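Ton_1535 (Thermococcus onnurineus, PDB 3ZPJ) is of unknown function but folds as an all-helical alpha-solenoid whose otherwise regular winding is interrupted by a left-handed helical turn. Local coordinates at residues Pro70-Ala81 with Phe96-Ile107; Gly294-Ala303 with Ala315-Arg326. All coordinates share one frame; numbering follows the deposited sequence.

The two contacts belong to one all-helical chain, each pairs two successive antiparallel helices, and they come in series: contact 1 closes before contact 2 opens. Contact 1 pairs helix 70-86 with helix 90-104 in the N-terminal part, and contact 2 pairs helix 296-303 with helix 309-325 near the C-terminus. They share no helix, their centres are 55 Å apart, and their nearest atoms are about 42 Å from each other on opposite sides of the chain's centre. Each is the local pairing from which a solenoid is built. The axes of the short helical segments approach to 8.0 Å in contact 1 and 9.8 Å in contact 2, which is less buried.

Contact 1. Residues Pro70-Ala81 with Phe96-Ile107; sequences PANKAVAYSIIA and FFNRAIDEANEI
The ring of Y77 has R99 CB over one face, 4.0 Å from its centroid, and E103 CG at its edge. F96 meets it obliquely, with Y77 CD1 3.6 Å from F96 CD2 and the planes 71° apart. The F96 ring lies between I80 CG2 on one face and R99 NE, centred over the other, so the arginine chain serves both aromatics while its guanidinium pairs with D95. The F97 ring receives the methyl of A81 over its centre, CB 3.3 Å above the plane. With CG turned beside its backbone N (chi1 -77°), Y77 drops as a knob into the hole formed by F96, R99, A100 and E103. Replacing Y77 by alanine would remove the ring and is likely to open a gap between R99 CB, F96 and E103 CG, leaving the F96 edge without its aromatic neighbour.

Small residues suit the middle, where A74 and A100 bring their CA atoms within 4.2 Å. Beside them S78 OG donates to A74 O at 2.9 Å, which satisfies the buried hydroxyl within its own helix, and the small side chain lets OG lie 3.6 Å from A100 CB. K73 passes its CD 3.6 Å from E103 OE1, but the ammonium turns to the carbonyls of A64 and K65. Adhesion rests on shape and CH-pi contact; the polar ends described bond within their own helix or, for K73, to helix 53-66.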
loop_
_atom_site.group_PDB
_atom_site.type_symbol
_atom_site.label_atom_id
_atom_site.label_comp_id
_atom_site.label_asym_id
_atom_site.label_seq_id
_atom_site.Cartn_x
_atom_site.Cartn_y
_atom_site.Cartn_z
ATOM N N PRO A 70 -26.295 -11.300 -12.848
ATOM C CA PRO A 70 -25.475 -11.681 -11.692
ATOM C C PRO A 70 -24.171 -10.885 -11.564
ATOM O O PRO A 70 -23.807 -10.511 -10.448
ATOM C CB PRO A 70 -25.183 -13.166 -11.939
ATOM C CG PRO A 70 -26.281 -13.618 -12.806
ATOM C CD PRO A 70 -26.602 -12.458 -13.698
ATOM N N ALA A 71 -23.493 -10.624 -12.678
ATOM C CA ALA A 71 -22.245 -9.865 -12.638
ATOM C C ALA A 71 -22.490 -8.435 -12.206
ATOM O O ALA A 71 -21.760 -7.901 -11.369
ATOM C CB ALA A 71 -21.540 -9.889 -13.997
ATOM N N ASN A 72 -23.504 -7.796 -12.786
ATOM C CA ASN A 72 -23.774 -6.394 -12.460
ATOM C C ASN A 72 -24.175 -6.235 -10.998
ATOM O O ASN A 72 -23.727 -5.320 -10.313
ATOM C CB ASN A 72 -24.853 -5.802 -13.375
ATOM C CG ASN A 72 -24.361 -5.574 -14.794
ATOM O OD1 ASN A 72 -23.176 -5.382 -15.026
ATOM N ND2 ASN A 72 -25.282 -5.616 -15.756
ATOM N N LYS A 73 -25.013 -7.154 -10.541
ATOM C CA LYS A 73 -25.517 -7.158 -9.180
ATOM C C LYS A 73 -24.376 -7.304 -8.204
ATOM O O LYS A 73 -24.335 -6.645 -7.165
ATOM C CB LYS A 73 -26.465 -8.340 -9.001
ATOM C CG LYS A 73 -27.659 -8.071 -8.096
ATOM C CD LYS A 73 -28.709 -9.192 -8.236
ATOM C CE LYS A 73 -29.959 -8.912 -7.411
ATOM N NZ LYS A 73 -30.842 -7.944 -8.131
ATOM N N ALA A 74 -23.463 -8.200 -8.556
ATOM C CA ALA A 74 -22.310 -8.497 -7.734
ATOM C C ALA A 74 -21.469 -7.243 -7.572
ATOM O O ALA A 74 -21.047 -6.928 -6.461
ATOM C CB ALA A 74 -21.494 -9.622 -8.340
ATOM N N VAL A 75 -21.244 -6.521 -8.668
ATOM C CA VAL A 75 -20.443 -5.307 -8.592
ATOM C C VAL A 75 -21.192 -4.256 -7.791
ATOM O O VAL A 75 -20.616 -3.603 -6.926
ATOM C CB VAL A 75 -20.063 -4.759 -9.981
ATOM C CG1 VAL A 75 -19.212 -3.513 -9.829
ATOM C CG2 VAL A 75 -19.281 -5.809 -10.767
ATOM N N ALA A 76 -22.489 -4.122 -8.049
ATOM C CA ALA A 76 -23.284 -3.127 -7.339
ATOM C C ALA A 76 -23.268 -3.368 -5.822
ATOM O O ALA A 76 -23.020 -2.444 -5.034
ATOM C CB ALA A 76 -24.703 -3.100 -7.868
ATOM N N TYR A 77 -23.520 -4.612 -5.432
ATOM C CA TYR A 77 -23.454 -5.014 -4.033
ATOM C C TYR A 77 -22.066 -4.738 -3.434
ATOM O O TYR A 77 -21.950 -4.370 -2.262
ATOM C CB TYR A 77 -23.778 -6.499 -3.901
ATOM C CG TYR A 77 -25.246 -6.851 -3.994
ATOM C CD1 TYR A 77 -26.233 -5.933 -3.652
ATOM C CD2 TYR A 77 -25.644 -8.117 -4.398
ATOM C CE1 TYR A 77 -27.574 -6.267 -3.725
ATOM C CE2 TYR A 77 -26.987 -8.464 -4.475
ATOM C CZ TYR A 77 -27.947 -7.538 -4.138
ATOM O OH TYR A 77 -29.279 -7.888 -4.215
ATOM N N SER A 78 -21.019 -4.910 -4.239
ATOM C CA SER A 78 -19.648 -4.640 -3.783
ATOM C C SER A 78 -19.435 -3.170 -3.518
ATOM O O SER A 78 -18.849 -2.790 -2.502
ATOM C CB SER A 78 -18.624 -5.096 -4.814
ATOM O OG SER A 78 -18.628 -6.496 -4.925
ATOM N N ILE A 79 -19.903 -2.346 -4.450
ATOM C CA ILE A 79 -19.848 -0.893 -4.300
ATOM C C ILE A 79 -20.557 -0.443 -3.021
ATOM O O ILE A 79 -20.008 0.307 -2.214
ATOM C CB ILE A 79 -20.426 -0.212 -5.535
ATOM C CG1 ILE A 79 -19.634 -0.676 -6.768
ATOM C CG2 ILE A 79 -20.399 1.322 -5.393
ATOM C CD1 ILE A 79 -20.032 -0.007 -8.064
ATOM N N ILE A 80 -21.763 -0.948 -2.817
ATOM C CA ILE A 80 -22.515 -0.654 -1.609
ATOM C C ILE A 80 -21.766 -1.147 -0.370
ATOM O O ILE A 80 -21.713 -0.465 0.656
ATOM C CB ILE A 80 -23.906 -1.306 -1.697
ATOM C CG1 ILE A 80 -24.730 -0.589 -2.779
ATOM C CG2 ILE A 80 -24.591 -1.310 -0.337
ATOM C CD1 ILE A 80 -25.998 -1.307 -3.182
ATOM N N ALA A 81 -21.173 -2.330 -0.490
ATOM C CA ALA A 81 -20.481 -2.979 0.625
ATOM C C ALA A 81 -19.273 -2.201 1.131
ATOM O O ALA A 81 -19.101 -2.050 2.328
ATOM C CB ALA A 81 -20.058 -4.387 0.244
ATOM N N PHE A 96 -23.509 -7.284 2.618
ATOM C CA PHE A 96 -23.464 -7.014 1.184
ATOM C C PHE A 96 -22.330 -7.701 0.440
ATOM O O PHE A 96 -22.511 -8.123 -0.700
ATOM C CB PHE A 96 -23.564 -5.520 0.871
ATOM C CG PHE A 96 -24.978 -5.033 0.882
ATOM C CD1 PHE A 96 -25.633 -4.810 2.085
ATOM C CD2 PHE A 96 -25.685 -4.884 -0.298
ATOM C CE1 PHE A 96 -26.952 -4.397 2.106
ATOM C CE2 PHE A 96 -27.002 -4.467 -0.278
ATOM C CZ PHE A 96 -27.634 -4.224 0.926
ATOM N N PHE A 97 -21.181 -7.845 1.089
ATOM C CA PHE A 97 -20.116 -8.647 0.512
ATOM C C PHE A 97 -20.570 -10.095 0.254
ATOM O O PHE A 97 -20.273 -10.673 -0.787
ATOM C CB PHE A 97 -18.859 -8.580 1.378
ATOM C CG PHE A 97 -18.070 -7.315 1.179
ATOM C CD1 PHE A 97 -17.642 -6.951 -0.094
ATOM C CD2 PHE A 97 -17.789 -6.472 2.246
ATOM C CE1 PHE A 97 -16.921 -5.781 -0.301
ATOM C CE2 PHE A 97 -17.072 -5.295 2.045
ATOM C CZ PHE A 97 -16.635 -4.951 0.766
ATOM N N ASN A 98 -21.319 -10.661 1.189
ATOM C CA ASN A 98 -21.815 -12.010 1.026
ATOM C C ASN A 98 -22.845 -12.117 -0.075
ATOM O O ASN A 98 -22.930 -13.144 -0.759
ATOM C CB ASN A 98 -22.377 -12.533 2.339
ATOM C CG ASN A 98 -21.295 -13.051 3.256
ATOM O OD1 ASN A 98 -20.434 -13.826 2.836
ATOM N ND2 ASN A 98 -21.312 -12.609 4.507
ATOM N N ARG A 99 -23.631 -11.058 -0.246
ATOM C CA ARG A 99 -24.562 -11.017 -1.354
ATOM C C ARG A 99 -23.761 -11.004 -2.653
ATOM O O ARG A 99 -24.075 -11.738 -3.588
ATOM C CB ARG A 99 -25.491 -9.806 -1.265
ATOM C CG ARG A 99 -26.450 -9.844 -0.078
ATOM C CD ARG A 99 -27.551 -8.797 -0.232
ATOM N NE ARG A 99 -28.091 -8.379 1.057
ATOM C CZ ARG A 99 -29.209 -7.675 1.208
ATOM N NH1 ARG A 99 -29.924 -7.314 0.144
ATOM N NH2 ARG A 99 -29.614 -7.340 2.428
ATOM N N ALA A 100 -22.709 -10.191 -2.689
ATOM C CA ALA A 100 -21.835 -10.117 -3.865
ATOM C C ALA A 100 -21.269 -11.491 -4.229
ATOM O O ALA A 100 -21.410 -11.943 -5.363
ATOM C CB ALA A 100 -20.713 -9.094 -3.654
ATOM N N ILE A 101 -20.661 -12.156 -3.251
ATOM C CA ILE A 101 -20.197 -13.538 -3.397
ATOM C C ILE A 101 -21.272 -14.471 -3.988
ATOM O O ILE A 101 -21.007 -15.216 -4.934
ATOM C CB ILE A 101 -19.774 -14.130 -2.022
ATOM C CG1 ILE A 101 -18.485 -13.472 -1.515
ATOM C CG2 ILE A 101 -19.639 -15.655 -2.100
ATOM C CD1 ILE A 101 -17.348 -13.637 -2.432
ATOM N N ASP A 102 -22.472 -14.449 -3.418
ATOM C CA ASP A 102 -23.527 -15.362 -3.877
ATOM C C ASP A 102 -23.859 -15.160 -5.343
ATOM O O ASP A 102 -24.026 -16.128 -6.084
ATOM C CB ASP A 102 -24.800 -15.197 -3.066
ATOM C CG ASP A 102 -24.636 -15.632 -1.642
ATOM O OD1 ASP A 102 -23.830 -16.555 -1.393
ATOM O OD2 ASP A 102 -25.311 -15.037 -0.774
ATOM N N GLU A 103 -23.958 -13.897 -5.744
ATOM C CA GLU A 103 -24.227 -13.536 -7.132
ATOM C C GLU A 103 -23.096 -13.948 -8.073
ATOM O O GLU A 103 -23.347 -14.468 -9.160
ATOM C CB GLU A 103 -24.503 -12.044 -7.249
ATOM C CG GLU A 103 -25.776 -11.629 -6.520
ATOM C CD GLU A 103 -27.018 -12.234 -7.137
ATOM O OE1 GLU A 103 -27.027 -12.407 -8.378
ATOM O OE2 GLU A 103 -27.977 -12.546 -6.390
ATOM N N ALA A 104 -21.855 -13.724 -7.647
ATOM C CA ALA A 104 -20.690 -14.211 -8.385
ATOM C C ALA A 104 -20.793 -15.713 -8.681
ATOM O O ALA A 104 -20.555 -16.150 -9.803
ATOM C CB ALA A 104 -19.429 -13.920 -7.615
ATOM N N ASN A 105 -21.161 -16.499 -7.676
ATOM C CA ASN A 105 -21.258 -17.945 -7.839
ATOM C C ASN A 105 -22.407 -18.375 -8.738
ATOM O O ASN A 105 -22.646 -19.566 -8.901
ATOM C CB ASN A 105 -21.382 -18.645 -6.480
ATOM C CG ASN A 105 -20.056 -18.735 -5.744
ATOM O OD1 ASN A 105 -18.997 -18.753 -6.360
ATOM N ND2 ASN A 105 -20.112 -18.802 -4.418
ATOM N N GLU A 106 -23.123 -17.413 -9.310
ATOM C CA GLU A 106 -24.236 -17.728 -10.205
ATOM C C GLU A 106 -23.789 -17.572 -11.655
ATOM O O GLU A 106 -24.455 -18.039 -12.580
ATOM C CB GLU A 106 -25.443 -16.835 -9.901
ATOM C CG GLU A 106 -26.761 -17.578 -9.826
ATOM C CD GLU A 106 -26.721 -18.780 -8.893
ATOM O OE1 GLU A 106 -25.983 -18.737 -7.883
ATOM O OE2 GLU A 106 -27.432 -19.772 -9.173
ATOM N N ILE A 107 -22.644 -16.918 -11.828
ATOM C CA ILE A 107 -22.035 -16.698 -13.133
ATOM C C ILE A 107 -21.513 -17.975 -13.778
ATOM O O ILE A 107 -20.862 -18.803 -13.120
ATOM C CB ILE A 107 -20.875 -15.726 -13.012
ATOM C CG1 ILE A 107 -21.345 -14.445 -12.311
ATOM C CG2 ILE A 107 -20.301 -15.423 -14.378
ATOM C CD1 ILE A 107 -20.255 -13.357 -12.234
#

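Contact 2. Residues Gly294-Ala303 with Ala315-Arg326; sequences GNLRRALKFA and ALKAIALELVRR
I319 drives its CD1 methyl against helix 296-303, 3.6 Å from A303 CB and equally near the carbonyl oxygen of A299. CG1 stands beside the backbone N (chi1 -69°) and the chain then runs on extended, which carries this one methyl across the gap between the axes. The small side chains of A299 and A303 suit their places, since they leave I319 CD1 room to come close to this helix. L300 comes in at about a right angle to both I319 and L316, its CD1 lying 3.8 Å from L316 CD2, and A303 meets A315 methyl to methyl. This is the tightly packed end.

Toward G294 the helices spread, and longer side chains bridge the space. L296 extends CD1 to within 3.5 Å of E322 CG, touches L323 CD2, and lies over one face of the R326 guanidinium. The same guanidinium uses its edge for a nearly straight bond, NH1 to G294 O at 3.2 Å (172°), with the oxygen in its plane. R326 thus offers its flat face to a methyl and an N-H to a carbonyl at a partly exposed margin. G294 ends the preceding helix in a Schellman motif, whose positive phi suits glycine, and N295 caps the next by accepting R298 N on OD1.

Helix 280-293 backs this pair: A299 touches both L290 and T291, and I319 touches T291. Helix 332-338 lies against L316, A320 and L323, continuing the solenoid toward the C-terminus.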
loop_
_atom_site.group_PDB
_atom_site.type_symbol
_atom_site.label_atom_id
_atom_site.label_comp_id
_atom_site.label_asym_id
_atom_site.label_seq_id
_atom_site.Cartn_x
_atom_site.Cartn_y
_atom_site.Cartn_z
ATOM N N GLY A 294 24.749 4.991 4.321
ATOM C CA GLY A 294 26.152 5.318 4.149
ATOM C C GLY A 294 26.674 6.317 5.162
ATOM O O GLY A 294 27.808 6.775 5.059
ATOM N N ASN A 295 25.850 6.675 6.141
ATOM C CA ASN A 295 26.325 7.523 7.225
ATOM C C ASN A 295 26.905 6.625 8.317
ATOM O O ASN A 295 26.267 6.358 9.333
ATOM C CB ASN A 295 25.202 8.422 7.764
ATOM C CG ASN A 295 25.715 9.534 8.686
ATOM O OD1 ASN A 295 26.682 9.357 9.439
ATOM N ND2 ASN A 295 25.053 10.687 8.631
ATOM N N LEU A 296 28.123 6.153 8.098
ATOM C CA LEU A 296 28.728 5.207 9.018
ATOM C C LEU A 296 29.136 5.842 10.350
ATOM O O LEU A 296 29.227 5.147 11.362
ATOM C CB LEU A 296 29.884 4.459 8.340
ATOM C CG LEU A 296 29.387 3.777 7.058
ATOM C CD1 LEU A 296 30.462 2.982 6.334
ATOM C CD2 LEU A 296 28.192 2.890 7.359
ATOM N N ARG A 297 29.355 7.157 10.362
ATOM C CA ARG A 297 29.672 7.844 11.617
ATOM C C ARG A 297 28.508 7.729 12.593
ATOM O O ARG A 297 28.670 7.226 13.709
ATOM C CB ARG A 297 30.019 9.328 11.399
ATOM C CG ARG A 297 30.070 10.125 12.713
ATOM C CD ARG A 297 30.404 11.615 12.539
ATOM N NE ARG A 297 29.293 12.425 12.025
ATOM C CZ ARG A 297 28.347 12.993 12.777
ATOM N NH1 ARG A 297 28.348 12.833 14.093
ATOM N NH2 ARG A 297 27.387 13.719 12.214
ATOM N N ARG A 298 27.337 8.200 12.170
ATOM C CA ARG A 298 26.146 8.156 13.013
ATOM C C ARG A 298 25.738 6.713 13.278
ATOM O O ARG A 298 25.332 6.376 14.386
ATOM C CB ARG A 298 24.984 8.903 12.362
ATOM C CG ARG A 298 25.127 10.415 12.276
ATOM C CD ARG A 298 23.877 10.988 11.629
ATOM N NE ARG A 298 23.941 12.420 11.376
ATOM C CZ ARG A 298 23.644 13.344 12.281
ATOM N NH1 ARG A 298 23.285 12.976 13.507
ATOM N NH2 ARG A 298 23.715 14.631 11.968
ATOM N N ALA A 299 25.855 5.866 12.256
ATOM C CA ALA A 299 25.469 4.465 12.374
ATOM C C ALA A 299 26.249 3.768 13.474
ATOM O O ALA A 299 25.707 2.948 14.213
ATOM C CB ALA A 299 25.647 3.739 11.048
ATOM N N LEU A 300 27.521 4.114 13.613
ATOM C CA LEU A 300 28.315 3.533 14.680
ATOM C C LEU A 300 27.834 3.995 16.053
ATOM O O LEU A 300 27.787 3.195 16.995
ATOM C CB LEU A 300 29.798 3.836 14.492
ATOM C CG LEU A 300 30.712 3.012 15.392
ATOM C CD1 LEU A 300 30.498 1.530 15.132
ATOM C CD2 LEU A 300 32.175 3.394 15.191
ATOM N N LYS A 301 27.472 5.272 16.174
ATOM C CA LYS A 301 26.988 5.785 17.458
ATOM C C LYS A 301 25.804 4.951 17.910
ATOM O O LYS A 301 25.730 4.525 19.064
ATOM C CB LYS A 301 26.522 7.234 17.360
ATOM C CG LYS A 301 27.553 8.257 16.969
ATOM C CD LYS A 301 26.847 9.594 16.745
ATOM C CE LYS A 301 27.817 10.672 16.333
ATOM N NZ LYS A 301 28.991 10.677 17.240
ATOM N N PHE A 302 24.870 4.721 16.990
ATOM C CA PHE A 302 23.691 3.934 17.325
ATOM C C PHE A 302 23.991 2.465 17.608
ATOM O O PHE A 302 23.567 1.945 18.638
ATOM C CB PHE A 302 22.594 4.118 16.280
ATOM C CG PHE A 302 21.863 5.410 16.432
ATOM C CD1 PHE A 302 20.808 5.516 17.317
ATOM C CD2 PHE A 302 22.258 6.528 15.734
ATOM C CE1 PHE A 302 20.142 6.710 17.486
ATOM C CE2 PHE A 302 21.596 7.718 15.895
ATOM C CZ PHE A 302 20.538 7.810 16.776
ATOM N N ALA A 303 24.749 1.820 16.727
ATOM C CA ALA A 303 25.113 0.424 16.915
ATOM C C ALA A 303 25.710 0.149 18.302
ATOM O O ALA A 303 25.382 -0.856 18.937
ATOM C CB ALA A 303 26.066 -0.023 15.822
ATOM N N ALA A 315 24.960 -5.540 13.817
ATOM C CA ALA A 315 25.087 -4.156 13.353
ATOM C C ALA A 315 26.552 -3.727 13.245
ATOM O O ALA A 315 26.940 -3.017 12.320
ATOM C CB ALA A 315 24.311 -3.213 14.263
ATOM N N LEU A 316 27.362 -4.178 14.192
ATOM C CA LEU A 316 28.771 -3.824 14.202
ATOM C C LEU A 316 29.490 -4.456 13.015
ATOM O O LEU A 316 30.398 -3.858 12.438
ATOM C CB LEU A 316 29.415 -4.252 15.521
ATOM C CG LEU A 316 29.134 -3.345 16.721
ATOM C CD1 LEU A 316 29.841 -3.859 17.986
ATOM C CD2 LEU A 316 29.572 -1.922 16.415
ATOM N N LYS A 317 29.074 -5.667 12.651
ATOM C CA LYS A 317 29.671 -6.363 11.515
ATOM C C LYS A 317 29.384 -5.602 10.227
ATOM O O LYS A 317 30.310 -5.205 9.512
ATOM C CB LYS A 317 29.150 -7.803 11.408
ATOM C CG LYS A 317 29.673 -8.541 10.178
ATOM C CD LYS A 317 29.446 -10.041 10.261
ATOM C CE LYS A 317 28.443 -10.519 9.226
ATOM N NZ LYS A 317 28.316 -12.005 9.223
ATOM N N ALA A 318 28.096 -5.397 9.951
ATOM C CA ALA A 318 27.647 -4.680 8.758
ATOM C C ALA A 318 28.433 -3.393 8.539
ATOM O O ALA A 318 28.964 -3.152 7.456
ATOM C CB ALA A 318 26.161 -4.374 8.851
ATOM N N ILE A 319 28.511 -2.574 9.581
ATOM C CA ILE A 319 29.250 -1.325 9.499
ATOM C C ILE A 319 30.687 -1.590 9.071
ATOM O O ILE A 319 31.235 -0.881 8.228
ATOM C CB ILE A 319 29.246 -0.587 10.846
ATOM C CG1 ILE A 319 27.837 -0.075 11.167
ATOM C CG2 ILE A 319 30.262 0.551 10.838
ATOM C CD1 ILE A 319 27.672 0.394 12.620
ATOM N N ALA A 320 31.279 -2.634 9.639
ATOM C CA ALA A 320 32.676 -2.941 9.375
ATOM C C ALA A 320 32.883 -3.425 7.944
ATOM O O ALA A 320 33.892 -3.102 7.325
ATOM C CB ALA A 320 33.200 -3.960 10.366
ATOM N N LEU A 321 31.935 -4.194 7.420
ATOM C CA LEU A 321 32.034 -4.655 6.039
ATOM C C LEU A 321 31.973 -3.477 5.077
ATOM O O LEU A 321 32.761 -3.391 4.129
ATOM C CB LEU A 321 30.917 -5.640 5.699
ATOM C CG LEU A 321 30.883 -6.971 6.447
ATOM C CD1 LEU A 321 29.759 -7.830 5.890
ATOM C CD2 LEU A 321 32.222 -7.695 6.370
ATOM N N GLU A 322 31.027 -2.574 5.324
ATOM C CA GLU A 322 30.873 -1.398 4.485
ATOM C C GLU A 322 32.145 -0.567 4.518
ATOM O O GLU A 322 32.596 -0.066 3.490
ATOM C CB GLU A 322 29.698 -0.548 4.945
ATOM C CG GLU A 322 29.394 0.585 3.990
ATOM C CD GLU A 322 28.909 0.086 2.643
ATOM O OE1 GLU A 322 28.260 -0.985 2.612
ATOM O OE2 GLU A 322 29.167 0.765 1.623
ATOM N N LEU A 323 32.718 -0.417 5.706
ATOM C CA LEU A 323 34.003 0.255 5.828
ATOM C C LEU A 323 34.998 -0.323 4.829
ATOM O O LEU A 323 35.581 0.414 4.052
ATOM C CB LEU A 323 34.548 0.166 7.254
ATOM C CG LEU A 323 34.014 1.230 8.212
ATOM C CD1 LEU A 323 34.790 1.234 9.516
ATOM C CD2 LEU A 323 34.066 2.600 7.566
ATOM N N VAL A 324 35.138 -1.645 4.814
ATOM C CA VAL A 324 36.088 -2.322 3.929
ATOM C C VAL A 324 35.922 -1.975 2.446
ATOM O O VAL A 324 36.882 -1.542 1.793
ATOM C CB VAL A 324 36.045 -3.848 4.125
ATOM C CG1 VAL A 324 36.721 -4.562 2.959
ATOM C CG2 VAL A 324 36.708 -4.212 5.438
ATOM N N ARG A 325 34.710 -2.158 1.924
ATOM C CA ARG A 325 34.411 -1.808 0.536
ATOM C C ARG A 325 34.904 -0.408 0.185
ATOM O O ARG A 325 35.484 -0.188 -0.877
ATOM C CB ARG A 325 32.909 -1.906 0.278
ATOM C CG ARG A 325 32.408 -3.329 0.291
ATOM C CD ARG A 325 31.169 -3.485 1.140
ATOM N NE ARG A 325 30.747 -4.884 1.200
ATOM C CZ ARG A 325 29.628 -5.316 1.779
ATOM N NH1 ARG A 325 28.792 -4.457 2.358
ATOM N NH2 ARG A 325 29.345 -6.614 1.777
ATOM N N ARG A 326 34.705 0.522 1.111
ATOM C CA ARG A 326 34.965 1.929 0.862
ATOM C C ARG A 326 36.301 2.395 1.419
ATOM O O ARG A 326 36.435 3.570 1.750
ATOM C CB ARG A 326 33.840 2.765 1.481
ATOM C CG ARG A 326 32.431 2.215 1.205
ATOM C CD ARG A 326 31.366 2.945 2.013
ATOM N NE ARG A 326 31.819 4.267 2.444
ATOM C CZ ARG A 326 31.054 5.151 3.078
ATOM N NH1 ARG A 326 29.784 4.862 3.348
ATOM N NH2 ARG A 326 31.557 6.327 3.435
#